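Local coordinates for protein-tyrosine-phosphatase (Chaetomium thermophilum var. thermophilum DSM 1495, PDB 5M43) that probably dephosphorylates phosphotyrosine and phosphoserine or phosphothreonine, as the dual-specificity phosphatase domain of Yvh1, a protein tied to ribosome assembly, at residues A[74-83]-A[113-121]. Residues are numbered along the deposited sequence; the frame is centred on the assembly and turned at random.
Sequences IVRFIDSGLR and AIIAYLLWK
Asp79 OD1 is gripped twice at the edge of the Trp120 ring: Arg83 NE bonds it at 3.0 Å on the syn side, tilted out of the carboxylate plane, in a salt bridge one turn along the same helix, and a water donates to it at 2.6 Å. That water carries the link across, bonding Tyr117 OH and accepting from Lys121 NZ at 2.9 Å. The carboxylate and indole planes stand 73° apart. Lys121, extended to its tip, also pairs with Asp10, which probably offsets the nearby charge of Arg83. Beside this polar cluster, Tyr117 is a knob among Val75, Ile78, Asp79 and Leu82. Ile78 CG2 lies over the ring centre, 3.7 Å from the Tyr117 centroid, while Leu82 CD1 reaches Tyr117 CZ at 3.6 Å. A leucine in place of the tyrosine would probably cost the water one of its three partners and take the flat face from Ile78. Val75 CG1, anti to the backbone N (chi1 171°), rests on a Trp120 face, 3.5 Å from CD2. Ile74 CG2 meets Ala113 CB at 3.5 Å. Segments 74-83 and 113-121, of helices 71-83 and 109-121, cross at -72°, with Ile78, Leu82 and Ala113 against strand 99-102 of the phosphatase sheet, and Val75 and Ala116 against helix 157-168.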
loop_
_atom_site.group_PDB
_atom_site.type_symbol
_atom_site.label_atom_id
_atom_site.label_comp_id
_atom_site.label_asym_id
_atom_site.label_seq_id
_atom_site.Cartn_x
_atom_site.Cartn_y
_atom_site.Cartn_z
ATOM N N ILE A 74 -2.258 7.756 3.401
ATOM C CA ILE A 74 -1.842 6.622 2.562
ATOM C C ILE A 74 -3.015 6.047 1.792
ATOM O O ILE A 74 -2.940 5.861 0.571
ATOM C CB ILE A 74 -1.186 5.561 3.452
ATOM C CG1 ILE A 74 0.216 6.043 3.720
ATOM C CG2 ILE A 74 -1.210 4.162 2.749
ATOM C CD1 ILE A 74 0.991 5.168 4.743
ATOM N N VAL A 75 -4.088 5.714 2.502
ATOM C CA VAL A 75 -5.267 5.126 1.859
ATOM C C VAL A 75 -5.892 6.090 0.849
ATOM O O VAL A 75 -6.279 5.672 -0.261
ATOM C CB VAL A 75 -6.262 4.665 2.943
ATOM C CG1 VAL A 75 -7.593 4.246 2.366
ATOM C CG2 VAL A 75 -5.664 3.502 3.746
ATOM N N ARG A 76 -6.014 7.376 1.200
ATOM C CA ARG A 76 -6.535 8.372 0.250
ATOM C C ARG A 76 -5.654 8.473 -1.001
ATOM O O ARG A 76 -6.175 8.584 -2.126
ATOM C CB ARG A 76 -6.692 9.737 0.929
ATOM C CG ARG A 76 -7.845 9.743 1.945
ATOM C CD ARG A 76 -8.192 11.168 2.375
ATOM N NE ARG A 76 -7.026 11.807 2.966
ATOM C CZ ARG A 76 -6.816 11.920 4.280
ATOM N NH1 ARG A 76 -7.717 11.463 5.160
ATOM N NH2 ARG A 76 -5.700 12.508 4.710
ATOM N N PHE A 77 -4.320 8.385 -0.851
ATOM C CA PHE A 77 -3.441 8.443 -2.018
ATOM C C PHE A 77 -3.673 7.254 -2.949
ATOM O O PHE A 77 -3.839 7.415 -4.167
ATOM C CB PHE A 77 -1.961 8.440 -1.601
ATOM C CG PHE A 77 -1.044 8.586 -2.747
ATOM C CD1 PHE A 77 -0.672 9.870 -3.178
ATOM C CD2 PHE A 77 -0.511 7.435 -3.381
ATOM C CE1 PHE A 77 0.217 10.032 -4.261
ATOM C CE2 PHE A 77 0.378 7.571 -4.487
ATOM C CZ PHE A 77 0.736 8.895 -4.912
ATOM N N ILE A 78 -3.734 6.054 -2.388
ATOM C CA ILE A 78 -3.942 4.847 -3.194
ATOM C C ILE A 78 -5.322 4.887 -3.853
ATOM O O ILE A 78 -5.466 4.690 -5.082
ATOM C CB ILE A 78 -3.778 3.592 -2.328
ATOM C CG1 ILE A 78 -2.326 3.499 -1.776
ATOM C CG2 ILE A 78 -4.153 2.328 -3.137
ATOM C CD1 ILE A 78 -2.175 2.448 -0.730
ATOM N N ASP A 79 -6.363 5.175 -3.063
ATOM C CA ASP A 79 -7.707 5.194 -3.628
ATOM C C ASP A 79 -7.838 6.267 -4.699
ATOM O O ASP A 79 -8.410 6.023 -5.763
ATOM C CB ASP A 79 -8.741 5.401 -2.506
ATOM C CG ASP A 79 -10.162 5.367 -3.011
ATOM O OD1 ASP A 79 -10.550 4.266 -3.422
ATOM O OD2 ASP A 79 -10.869 6.418 -2.901
ATOM N N SER A 80 -7.372 7.504 -4.425
ATOM C CA SER A 80 -7.566 8.532 -5.441
ATOM C C SER A 80 -6.724 8.261 -6.681
ATOM O O SER A 80 -7.166 8.545 -7.809
ATOM C CB SER A 80 -7.299 9.932 -4.890
ATOM O OG SER A 80 -5.971 10.060 -4.481
ATOM N N GLY A 81 -5.526 7.691 -6.523
ATOM C CA GLY A 81 -4.763 7.321 -7.712
ATOM C C GLY A 81 -5.446 6.245 -8.542
ATOM O O GLY A 81 -5.524 6.369 -9.771
ATOM N N LEU A 82 -6.024 5.229 -7.891
ATOM C CA LEU A 82 -6.760 4.198 -8.650
ATOM C C LEU A 82 -8.013 4.753 -9.328
ATOM O O LEU A 82 -8.324 4.384 -10.476
ATOM C CB LEU A 82 -7.148 3.046 -7.736
ATOM C CG LEU A 82 -5.933 2.257 -7.198
ATOM C CD1 LEU A 82 -6.366 1.291 -6.101
ATOM C CD2 LEU A 82 -5.175 1.494 -8.412
ATOM N N ARG A 83 -8.781 5.612 -8.638
ATOM C CA ARG A 83 -10.028 6.087 -9.218
ATOM C C ARG A 83 -9.800 7.221 -10.201
ATOM O O ARG A 83 -10.663 7.491 -11.046
ATOM C CB ARG A 83 -10.977 6.543 -8.082
ATOM C CG ARG A 83 -11.366 5.442 -7.140
ATOM C CD ARG A 83 -12.565 5.794 -6.178
ATOM N NE ARG A 83 -12.890 4.639 -5.340
ATOM C CZ ARG A 83 -13.778 3.702 -5.673
ATOM N NH1 ARG A 83 -14.429 3.773 -6.840
ATOM N NH2 ARG A 83 -13.981 2.680 -4.858
ATOM N N ALA A 113 0.991 -0.482 4.277
ATOM C CA ALA A 113 0.140 0.491 3.580
ATOM C C ALA A 113 -0.910 -0.189 2.715
ATOM O O ALA A 113 -2.073 0.256 2.695
ATOM C CB ALA A 113 1.031 1.413 2.734
ATOM N N ILE A 114 -0.525 -1.252 2.004
ATOM C CA ILE A 114 -1.489 -1.946 1.136
ATOM C C ILE A 114 -2.556 -2.607 1.974
ATOM O O ILE A 114 -3.734 -2.550 1.639
ATOM C CB ILE A 114 -0.754 -2.958 0.256
ATOM C CG1 ILE A 114 -0.027 -2.124 -0.805
ATOM C CG2 ILE A 114 -1.770 -4.027 -0.301
ATOM C CD1 ILE A 114 0.683 -2.908 -1.805
ATOM N N ILE A 115 -2.158 -3.262 3.076
ATOM C CA ILE A 115 -3.146 -3.894 3.933
ATOM C C ILE A 115 -4.126 -2.845 4.465
ATOM O O ILE A 115 -5.331 -3.096 4.548
ATOM C CB ILE A 115 -2.455 -4.677 5.059
ATOM C CG1 ILE A 115 -1.749 -5.916 4.460
ATOM C CG2 ILE A 115 -3.471 -5.026 6.171
ATOM C CD1 ILE A 115 -0.947 -6.579 5.591
ATOM N N ALA A 116 -3.618 -1.668 4.885
ATOM C CA ALA A 116 -4.532 -0.638 5.378
ATOM C C ALA A 116 -5.578 -0.272 4.334
ATOM O O ALA A 116 -6.748 -0.054 4.671
ATOM C CB ALA A 116 -3.748 0.615 5.775
ATOM N N TYR A 117 -5.151 -0.172 3.073
ATOM C CA TYR A 117 -6.088 0.123 1.998
ATOM C C TYR A 117 -7.064 -1.031 1.805
ATOM O O TYR A 117 -8.282 -0.804 1.668
ATOM C CB TYR A 117 -5.277 0.421 0.738
ATOM C CG TYR A 117 -6.145 0.370 -0.518
ATOM C CD1 TYR A 117 -6.904 1.431 -0.906
ATOM C CD2 TYR A 117 -6.158 -0.779 -1.298
ATOM C CE1 TYR A 117 -7.713 1.346 -2.058
ATOM C CE2 TYR A 117 -6.913 -0.888 -2.463
ATOM C CZ TYR A 117 -7.659 0.212 -2.870
ATOM O OH TYR A 117 -8.478 0.132 -3.984
ATOM N N LEU A 118 -6.553 -2.286 1.807
ATOM C CA LEU A 118 -7.442 -3.430 1.571
ATOM C C LEU A 118 -8.488 -3.568 2.678
ATOM O O LEU A 118 -9.655 -3.897 2.415
ATOM C CB LEU A 118 -6.649 -4.738 1.462
ATOM C CG LEU A 118 -5.676 -4.887 0.289
ATOM C CD1 LEU A 118 -4.897 -6.208 0.468
ATOM C CD2 LEU A 118 -6.560 -4.961 -0.999
ATOM N N LEU A 119 -8.086 -3.364 3.945
ATOM C CA LEU A 119 -9.041 -3.428 5.053
ATOM C C LEU A 119 -10.096 -2.332 4.949
ATOM O O LEU A 119 -11.271 -2.530 5.290
ATOM C CB LEU A 119 -8.293 -3.261 6.399
ATOM C CG LEU A 119 -7.355 -4.443 6.679
ATOM C CD1 LEU A 119 -6.537 -4.059 7.962
ATOM C CD2 LEU A 119 -8.144 -5.712 6.921
ATOM N N TRP A 120 -9.679 -1.168 4.462
ATOM C CA TRP A 120 -10.598 -0.030 4.337
ATOM C C TRP A 120 -11.558 -0.228 3.170
ATOM O O TRP A 120 -12.745 0.126 3.260
ATOM C CB TRP A 120 -9.757 1.235 4.121
ATOM C CG TRP A 120 -10.573 2.402 3.716
ATOM C CD1 TRP A 120 -11.297 3.230 4.543
ATOM C CD2 TRP A 120 -10.769 2.897 2.365
ATOM N NE1 TRP A 120 -11.982 4.182 3.781
ATOM C CE2 TRP A 120 -11.639 4.004 2.447
ATOM C CE3 TRP A 120 -10.293 2.509 1.101
ATOM C CZ2 TRP A 120 -12.016 4.735 1.323
ATOM C CZ3 TRP A 120 -10.689 3.238 -0.017
ATOM C CH2 TRP A 120 -11.573 4.322 0.092
ATOM N N LYS A 121 -11.049 -0.762 2.082
ATOM C CA LYS A 121 -11.885 -0.893 0.873
ATOM C C LYS A 121 -12.731 -2.165 0.869
ATOM O O LYS A 121 -13.891 -2.127 0.419
ATOM C CB LYS A 121 -11.024 -0.812 -0.373
ATOM C CG LYS A 121 -11.936 -0.910 -1.661
ATOM C CD LYS A 121 -11.150 -0.528 -2.784
ATOM C CE LYS A 121 -12.100 -0.521 -4.019
ATOM N NZ LYS A 121 -11.341 -0.191 -5.273
HETATM O O HOH W 1 -9.917 2.341 -5.082
#